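Side-chain contacts in type-2Ba cytolytic delta-endotoxin (PDB 2RCI), which probably kills the larvae of dipteran insects by making pores in the epithelial cell membrane of the midgut: residues I25-T30 / R149-L154; T130-F135 / Q167-I172. All coordinates share one frame; numbering follows the deposited sequence.

Interaction 1 of 2, residues I25-T30 / R149-L154; sequences IRLTNT and RFMAIL
With CG of L27 held anti to its own carbonyl carbon (chi1 -61°) and CG1 of I153 in the same relation to its carbonyl (chi1 -57°), a helix side chain and a strand side chain are brought together: CB and CD1 of L27 meet CG1 and CD1 of I153. Between these two segments the contact rests mainly on this one leucine and one isoleucine. CD1 of L27 is 3.5 Å from CG1 of I153, tighter than usual for two carbons, and CB of L27 lies 3.7 Å from that same CG1. CD1 of I153 is close to the same two leucine atoms, 3.8 Å from CD1 of L27; the CG1-CD1 branch of the isoleucine carries the contact, while CG2 lies anti to the backbone N. M151, two residues back on the same face of the strand, adds a looser touch: its SD is 4.3 Å from CD1 of L27, while its side chain also meets Q23 and A24, one turn earlier in the helix. No hydrogen bond crosses the interface, and all three touching residues are buried. Within the helix, OG1 of T30 donates to O of R26 at 2.9 Å from above the carbonyl plane, and that oxygen also accepts from N of T30. NH2 of R26 forms a salt bridge to D194 and a hydrogen bond to Q191, at and just beyond the end of strand 177-192. This is helix-on-sheet packing, joining helix 21-31 to strand 150-162 in the Cyt toxin fold, an alpha/beta architecture whose beta-sheet is surrounded by two layers of helices.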
ATOM      1  N   ILE A  25      -8.320  11.782  -7.745  1.00 19.56           N
ATOM      2  CA  ILE A  25      -7.169  12.126  -8.563  1.00 19.87           C
ATOM      3  C   ILE A  25      -6.346  13.209  -7.871  1.00 19.15           C
ATOM      4  O   ILE A  25      -5.114  13.112  -7.816  1.00 18.49           O
ATOM      5  CB  ILE A  25      -7.603  12.601 -10.002  1.00 19.29           C
ATOM      6  CG1 ILE A  25      -8.167  11.430 -10.807  1.00 19.71           C
ATOM      7  CG2 ILE A  25      -6.415  13.270 -10.757  1.00 20.74           C
ATOM      8  CD1 ILE A  25      -9.022  11.853 -12.024  1.00 20.24           C
ATOM      9  N   ARG A  26      -7.032  14.226  -7.342  1.00 19.83           N
ATOM     10  CA  ARG A  26      -6.365  15.360  -6.694  1.00 20.20           C
ATOM     11  C   ARG A  26      -5.510  14.846  -5.520  1.00 20.28           C
ATOM     12  O   ARG A  26      -4.303  15.153  -5.418  1.00 19.86           O
ATOM     13  CB  ARG A  26      -7.390  16.389  -6.181  1.00 20.02           C
ATOM     14  CG  ARG A  26      -6.696  17.601  -5.518  1.00 19.85           C
ATOM     15  CD  ARG A  26      -7.644  18.652  -5.045  1.00 23.95           C
ATOM     16  NE  ARG A  26      -8.432  18.255  -3.881  1.00 24.71           N
ATOM     17  CZ  ARG A  26      -9.719  17.939  -3.930  1.00 24.72           C
ATOM     18  NH1 ARG A  26     -10.382  17.951  -5.092  1.00 25.59           N
ATOM     19  NH2 ARG A  26     -10.352  17.616  -2.817  1.00 25.52           N
ATOM     20  N   LEU A  27      -6.149  14.039  -4.665  1.00 19.96           N
ATOM     21  CA  LEU A  27      -5.508  13.539  -3.435  1.00 20.73           C
ATOM     22  C   LEU A  27      -4.373  12.552  -3.719  1.00 20.87           C
ATOM     23  O   LEU A  27      -3.346  12.590  -3.073  1.00 21.42           O
ATOM     24  CB  LEU A  27      -6.539  12.980  -2.459  1.00 20.39           C
ATOM     25  CG  LEU A  27      -7.605  13.975  -1.936  1.00 21.03           C
ATOM     26  CD1 LEU A  27      -8.719  13.276  -1.141  1.00 23.15           C
ATOM     27  CD2 LEU A  27      -6.992  15.129  -1.097  1.00 23.64           C
ATOM     28  N   THR A  28      -4.563  11.685  -4.707  1.00 21.32           N
ATOM     29  CA  THR A  28      -3.508  10.788  -5.177  1.00 22.06           C
ATOM     30  C   THR A  28      -2.320  11.614  -5.698  1.00 22.54           C
ATOM     31  O   THR A  28      -1.173  11.359  -5.331  1.00 22.80           O
ATOM     32  CB  THR A  28      -4.084   9.830  -6.243  1.00 21.43           C
ATOM     33  OG1 THR A  28      -5.096   9.022  -5.625  1.00 22.32           O
ATOM     34  CG2 THR A  28      -2.989   8.927  -6.857  1.00 24.90           C
ATOM     35  N   ASN A  29      -2.597  12.630  -6.526  1.00 23.04           N
ATOM     36  CA  ASN A  29      -1.541  13.543  -6.993  1.00 23.58           C
ATOM     37  C   ASN A  29      -0.764  14.192  -5.846  1.00 23.41           C
ATOM     38  O   ASN A  29       0.459  14.314  -5.905  1.00 23.82           O
ATOM     39  CB  ASN A  29      -2.113  14.650  -7.899  1.00 24.02           C
ATOM     40  CG  ASN A  29      -2.390  14.175  -9.313  1.00 23.84           C
ATOM     41  OD1 ASN A  29      -2.010  13.068  -9.699  1.00 27.94           O
ATOM     42  ND2 ASN A  29      -3.042  15.028 -10.107  1.00 23.14           N
ATOM     43  N   THR A  30      -1.490  14.591  -4.807  1.00 23.45           N
ATOM     44  CA  THR A  30      -0.915  15.309  -3.665  1.00 23.70           C
ATOM     45  C   THR A  30       0.105  14.430  -2.928  1.00 22.65           C
ATOM     46  O   THR A  30       1.177  14.898  -2.543  1.00 22.16           O
ATOM     47  CB  THR A  30      -2.024  15.813  -2.722  1.00 23.41           C
ATOM     48  OG1 THR A  30      -2.859  16.728  -3.439  1.00 26.32           O
ATOM     49  CG2 THR A  30      -1.441  16.550  -1.524  1.00 27.12           C
ATOM     50  N   ARG A 149     -19.907  11.099   4.444  1.00 21.68           N
ATOM     51  CA  ARG A 149     -19.619  12.418   3.886  1.00 22.58           C
ATOM     52  C   ARG A 149     -18.148  12.614   3.471  1.00 21.79           C
ATOM     53  O   ARG A 149     -17.726  13.751   3.181  1.00 21.67           O
ATOM     54  CB  ARG A 149     -20.051  13.477   4.942  1.00 23.34           C
ATOM     55  CG  ARG A 149     -20.093  14.920   4.495  1.00 26.53           C
ATOM     56  N   PHE A 150     -17.376  11.513   3.439  1.00 20.45           N
ATOM     57  CA  PHE A 150     -15.917  11.593   3.294  1.00 19.34           C
ATOM     58  C   PHE A 150     -15.341  10.707   2.204  1.00 18.48           C
ATOM     59  O   PHE A 150     -15.964   9.707   1.812  1.00 18.01           O
ATOM     60  CB  PHE A 150     -15.225  11.193   4.608  1.00 19.61           C
ATOM     61  CG  PHE A 150     -15.624  12.037   5.763  1.00 19.86           C
ATOM     62  CD1 PHE A 150     -14.933  13.209   6.034  1.00 19.99           C
ATOM     63  CD2 PHE A 150     -16.722  11.685   6.563  1.00 22.38           C
ATOM     64  CE1 PHE A 150     -15.313  14.039   7.101  1.00 23.14           C
ATOM     65  CE2 PHE A 150     -17.094  12.496   7.640  1.00 23.97           C
ATOM     66  CZ  PHE A 150     -16.378  13.680   7.903  1.00 22.68           C
ATOM     67  N   MET A 151     -14.157  11.079   1.723  1.00 16.28           N
ATOM     68  CA  MET A 151     -13.295  10.103   1.005  1.00 16.52           C
ATOM     69  C   MET A 151     -12.102   9.754   1.876  1.00 16.55           C
ATOM     70  O   MET A 151     -11.549  10.642   2.525  1.00 16.17           O
ATOM     71  CB  MET A 151     -12.795  10.676  -0.302  1.00 16.28           C
ATOM     72  CG  MET A 151     -11.862   9.742  -1.096  1.00 16.35           C
ATOM     73  SD  MET A 151     -11.500  10.420  -2.738  1.00 19.35           S
ATOM     74  CE  MET A 151     -13.115  10.403  -3.517  1.00 17.96           C
ATOM     75  N   ALA A 152     -11.701   8.487   1.876  1.00 15.70           N
ATOM     76  CA  ALA A 152     -10.511   8.065   2.599  1.00 15.89           C
ATOM     77  C   ALA A 152      -9.395   7.774   1.578  1.00 15.47           C
ATOM     78  O   ALA A 152      -9.622   7.161   0.528  1.00 16.40           O
ATOM     79  CB  ALA A 152     -10.812   6.840   3.467  1.00 16.78           C
ATOM     80  N   ILE A 153      -8.198   8.228   1.902  1.00 15.18           N
ATOM     81  CA  ILE A 153      -7.011   8.010   1.085  1.00 15.62           C
ATOM     82  C   ILE A 153      -6.005   7.260   1.963  1.00 16.18           C
ATOM     83  O   ILE A 153      -5.672   7.691   3.089  1.00 15.41           O
ATOM     84  CB  ILE A 153      -6.393   9.357   0.644  1.00 17.40           C
ATOM     85  CG1 ILE A 153      -7.413  10.224  -0.117  1.00 16.91           C
ATOM     86  CG2 ILE A 153      -5.148   9.138  -0.206  1.00 16.97           C
ATOM     87  CD1 ILE A 153      -7.972   9.602  -1.428  1.00 18.41           C
ATOM     88  N   LEU A 154      -5.545   6.121   1.458  1.00 15.86           N
ATOM     89  CA  LEU A 154      -4.639   5.242   2.192  1.00 16.63           C
ATOM     90  C   LEU A 154      -3.400   4.910   1.331  1.00 15.54           C
ATOM     91  O   LEU A 154      -3.428   3.944   0.542  1.00 15.49           O
ATOM     92  CB  LEU A 154      -5.401   3.970   2.614  1.00 16.12           C
ATOM     93  CG  LEU A 154      -4.654   2.807   3.296  1.00 17.61           C
ATOM     94  CD1 LEU A 154      -3.620   3.256   4.324  1.00 20.17           C
ATOM     95  CD2 LEU A 154      -5.720   1.879   3.962  1.00 19.85           C
TER

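Interaction 2 of 2, residues T130-F135 / Q167-I172; sequences TQTSYF and QQLLFI
Strand residue T132 and helix residue L169 are the residues whose CA atoms come nearest, 8.0 Å apart, and a type I beta turn runs from L169 to I172. At that spacing the contact is made by side chains alone: T132 and Y134, two positions apart on one face of the strand, both point toward the helix, and L169 points back. One methyl does the work. CD2 of L169 is 3.8 Å from CG2 of T132 and equally 3.8 Å from CE2 of Y134, approaching the tyrosine ring obliquely. The leucine's CG stands anti to its backbone N (chi1 -166°), which carries the branch out from the helix to the strand. In the mixed sheet of the Cyt fold, helix 166-169 sits in the connection between the antiparallel neighbours 150-162 and 177-192 and packs L169 on the sheet, where it also touches V162 and Y180 and shares L113 with Y134. On the strand side, the threonine divides its roles, its methyl facing the leucine while OG1 is hydrogen-bonded to O of V164, in the link just before the helix. Y134 has its CG lying between N and the carbonyl carbon (chi1 62°); its hydroxyl is hydrogen-bonded to O of T109, and its ring meets that of W124 with the planes about 50° apart.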
ATOM      1  N   THR A 130      21.586 -14.516  -2.478  1.00 25.95           N
ATOM      2  CA  THR A 130      20.961 -15.043  -1.270  1.00 25.96           C
ATOM      3  C   THR A 130      19.738 -14.235  -0.798  1.00 25.03           C
ATOM      4  O   THR A 130      18.965 -14.699   0.072  1.00 24.90           O
ATOM      5  CB  THR A 130      21.967 -15.133  -0.099  1.00 25.90           C
ATOM      6  OG1 THR A 130      22.539 -13.841   0.158  1.00 28.35           O
ATOM      7  CG2 THR A 130      23.067 -16.180  -0.390  1.00 29.17           C
ATOM      8  N   GLN A 131      19.558 -13.053  -1.385  1.00 23.64           N
ATOM      9  CA  GLN A 131      18.512 -12.131  -0.931  1.00 23.53           C
ATOM     10  C   GLN A 131      18.015 -11.171  -2.014  1.00 21.95           C
ATOM     11  O   GLN A 131      18.778 -10.714  -2.875  1.00 21.69           O
ATOM     12  CB  GLN A 131      19.059 -11.340   0.256  1.00 24.34           C
ATOM     13  CG  GLN A 131      18.218 -10.181   0.717  1.00 28.53           C
ATOM     14  CD  GLN A 131      18.952  -9.334   1.743  1.00 30.33           C
ATOM     15  OE1 GLN A 131      19.397  -8.209   1.446  1.00 33.80           O
ATOM     16  NE2 GLN A 131      19.095  -9.872   2.945  1.00 30.62           N
ATOM     17  N   THR A 132      16.729 -10.850  -1.937  1.00 20.44           N
ATOM     18  CA  THR A 132      16.132  -9.819  -2.775  1.00 20.23           C
ATOM     19  C   THR A 132      15.482  -8.777  -1.870  1.00 20.07           C
ATOM     20  O   THR A 132      14.812  -9.113  -0.894  1.00 19.51           O
ATOM     21  CB  THR A 132      15.087 -10.418  -3.754  1.00 20.65           C
ATOM     22  OG1 THR A 132      15.712 -11.394  -4.605  1.00 20.17           O
ATOM     23  CG2 THR A 132      14.439  -9.310  -4.617  1.00 19.80           C
ATOM     24  N   SER A 133      15.708  -7.504  -2.163  1.00 19.86           N
ATOM     25  CA  SER A 133      14.940  -6.475  -1.470  1.00 18.78           C
ATOM     26  C   SER A 133      14.294  -5.523  -2.470  1.00 18.02           C
ATOM     27  O   SER A 133      14.822  -5.274  -3.575  1.00 16.91           O
ATOM     28  CB  SER A 133      15.774  -5.744  -0.405  1.00 20.30           C
ATOM     29  OG  SER A 133      16.792  -4.936  -0.983  1.00 22.15           O
ATOM     30  N   TYR A 134      13.118  -5.023  -2.104  1.00 17.90           N
ATOM     31  CA  TYR A 134      12.417  -4.085  -2.966  1.00 17.47           C
ATOM     32  C   TYR A 134      11.469  -3.173  -2.193  1.00 17.50           C
ATOM     33  O   TYR A 134      11.146  -3.472  -1.048  1.00 18.07           O
ATOM     34  CB  TYR A 134      11.667  -4.827  -4.054  1.00 17.16           C
ATOM     35  CG  TYR A 134      10.561  -5.792  -3.639  1.00 18.06           C
ATOM     36  CD1 TYR A 134       9.189  -5.435  -3.789  1.00 15.81           C
ATOM     37  CD2 TYR A 134      10.865  -7.070  -3.216  1.00 16.52           C
ATOM     38  CE1 TYR A 134       8.163  -6.358  -3.467  1.00 16.89           C
ATOM     39  CE2 TYR A 134       9.856  -8.005  -2.917  1.00 16.45           C
ATOM     40  CZ  TYR A 134       8.518  -7.634  -3.029  1.00 17.84           C
ATOM     41  OH  TYR A 134       7.541  -8.552  -2.736  1.00 17.52           O
ATOM     42  N   PHE A 135      11.082  -2.063  -2.817  1.00 17.33           N
ATOM     43  CA  PHE A 135       9.983  -1.221  -2.310  1.00 18.12           C
ATOM     44  C   PHE A 135       8.736  -1.521  -3.150  1.00 17.49           C
ATOM     45  O   PHE A 135       8.844  -1.773  -4.341  1.00 17.82           O
ATOM     46  CB  PHE A 135      10.292   0.266  -2.501  1.00 19.66           C
ATOM     47  CG  PHE A 135      11.517   0.749  -1.760  1.00 20.55           C
ATOM     48  CD1 PHE A 135      11.847   0.248  -0.510  1.00 23.03           C
ATOM     49  CD2 PHE A 135      12.292   1.787  -2.304  1.00 23.05           C
ATOM     50  CE1 PHE A 135      12.977   0.714   0.174  1.00 25.81           C
ATOM     51  CE2 PHE A 135      13.407   2.261  -1.644  1.00 25.08           C
ATOM     52  CZ  PHE A 135      13.748   1.740  -0.393  1.00 24.07           C
ATOM     53  N   GLN A 167      15.141 -14.314  -9.561  1.00 22.92           N
ATOM     54  CA  GLN A 167      14.563 -15.169 -10.597  1.00 23.21           C
ATOM     55  C   GLN A 167      13.491 -16.118 -10.092  1.00 22.20           C
ATOM     56  O   GLN A 167      12.511 -16.369 -10.803  1.00 22.98           O
ATOM     57  CB  GLN A 167      15.643 -15.964 -11.350  1.00 24.43           C
ATOM     58  CG  GLN A 167      16.593 -15.102 -12.191  1.00 29.08           C
ATOM     59  CD  GLN A 167      15.894 -14.107 -13.104  1.00 33.76           C
ATOM     60  OE1 GLN A 167      16.130 -12.896 -13.014  1.00 35.92           O
ATOM     61  NE2 GLN A 167      15.038 -14.605 -13.989  1.00 34.57           N
ATOM     62  N   GLN A 168      13.694 -16.658  -8.889  1.00 21.10           N
ATOM     63  CA  GLN A 168      12.718 -17.521  -8.235  1.00 20.62           C
ATOM     64  C   GLN A 168      11.590 -16.674  -7.641  1.00 20.11           C
ATOM     65  O   GLN A 168      10.425 -17.067  -7.724  1.00 17.90           O
ATOM     66  CB  GLN A 168      13.361 -18.394  -7.137  1.00 21.45           C
ATOM     67  CG  GLN A 168      14.055 -19.641  -7.684  1.00 24.71           C
ATOM     68  CD  GLN A 168      15.405 -19.329  -8.289  1.00 28.98           C
ATOM     69  OE1 GLN A 168      16.230 -18.658  -7.667  1.00 31.85           O
ATOM     70  NE2 GLN A 168      15.642 -19.816  -9.513  1.00 30.47           N
ATOM     71  N   LEU A 169      11.940 -15.522  -7.053  1.00 18.96           N
ATOM     72  CA  LEU A 169      10.915 -14.637  -6.462  1.00 19.28           C
ATOM     73  C   LEU A 169       9.866 -14.215  -7.491  1.00 18.97           C
ATOM     74  O   LEU A 169       8.680 -14.022  -7.141  1.00 19.00           O
ATOM     75  CB  LEU A 169      11.544 -13.389  -5.816  1.00 19.04           C
ATOM     76  CG  LEU A 169      10.585 -12.602  -4.886  1.00 19.27           C
ATOM     77  CD1 LEU A 169      10.364 -13.362  -3.625  1.00 18.10           C
ATOM     78  CD2 LEU A 169      11.170 -11.206  -4.583  1.00 20.59           C
ATOM     79  N   LEU A 170      10.288 -14.060  -8.749  1.00 18.28           N
ATOM     80  CA  LEU A 170       9.393 -13.627  -9.821  1.00 18.64           C
ATOM     81  C   LEU A 170       8.257 -14.628 -10.046  1.00 18.45           C
ATOM     82  O   LEU A 170       7.235 -14.308 -10.673  1.00 19.07           O
ATOM     83  CB  LEU A 170      10.184 -13.420 -11.133  1.00 18.91           C
ATOM     84  CG  LEU A 170      11.104 -12.178 -11.187  1.00 18.86           C
ATOM     85  CD1 LEU A 170      11.752 -12.080 -12.590  1.00 21.50           C
ATOM     86  CD2 LEU A 170      10.360 -10.886 -10.861  1.00 21.14           C
ATOM     87  N   PHE A 171       8.438 -15.826  -9.507  1.00 18.96           N
ATOM     88  CA  PHE A 171       7.431 -16.884  -9.632  1.00 19.67           C
ATOM     89  C   PHE A 171       6.899 -17.440  -8.304  1.00 19.55           C
ATOM     90  O   PHE A 171       6.184 -18.464  -8.283  1.00 19.56           O
ATOM     91  CB  PHE A 171       7.979 -17.997 -10.522  1.00 20.19           C
ATOM     92  CG  PHE A 171       8.139 -17.573 -11.945  1.00 22.45           C
ATOM     93  CD1 PHE A 171       7.084 -17.695 -12.838  1.00 23.89           C
ATOM     94  CD2 PHE A 171       9.319 -16.965 -12.374  1.00 25.18           C
ATOM     95  CE1 PHE A 171       7.211 -17.248 -14.170  1.00 22.70           C
ATOM     96  CE2 PHE A 171       9.460 -16.519 -13.708  1.00 25.33           C
ATOM     97  CZ  PHE A 171       8.399 -16.668 -14.597  1.00 23.06           C
ATOM     98  N   ILE A 172       7.239 -16.775  -7.205  1.00 19.12           N
ATOM     99  CA  ILE A 172       6.780 -17.223  -5.892  1.00 18.78           C
ATOM    100  C   ILE A 172       5.239 -17.125  -5.800  1.00 18.64           C
ATOM    101  O   ILE A 172       4.625 -16.243  -6.409  1.00 17.75           O
ATOM    102  CB  ILE A 172       7.467 -16.450  -4.730  1.00 18.36           C
ATOM    103  CG1 ILE A 172       7.415 -17.289  -3.431  1.00 18.51           C
ATOM    104  CG2 ILE A 172       6.863 -15.072  -4.531  1.00 19.11           C
ATOM    105  CD1 ILE A 172       8.353 -16.741  -2.281  1.00 18.66           C
TER

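How the interactions relate
Both contacts set a helix against the same mixed sheet, and both are buried patches away from the chain's centre. They lie on opposite sides of that centre, with their own centres 32 Å apart and nearest atoms about 14 Å apart. Interaction 1 uses strand 150-162 and interaction 2 its antiparallel neighbour 132-142; along the chain their segments alternate. The chemistry differs in kind: interaction 1 is aliphatic with a thioether, and its touching side chains carry no hydroxyl. Interaction 2 sets one leucine against a threonine methyl and a tyrosine ring, the hydroxyls of both residues being hydrogen-bonded to backbone oxygens outside the two segments. Interaction 1 buries 143 Å² and interaction 2 105 Å².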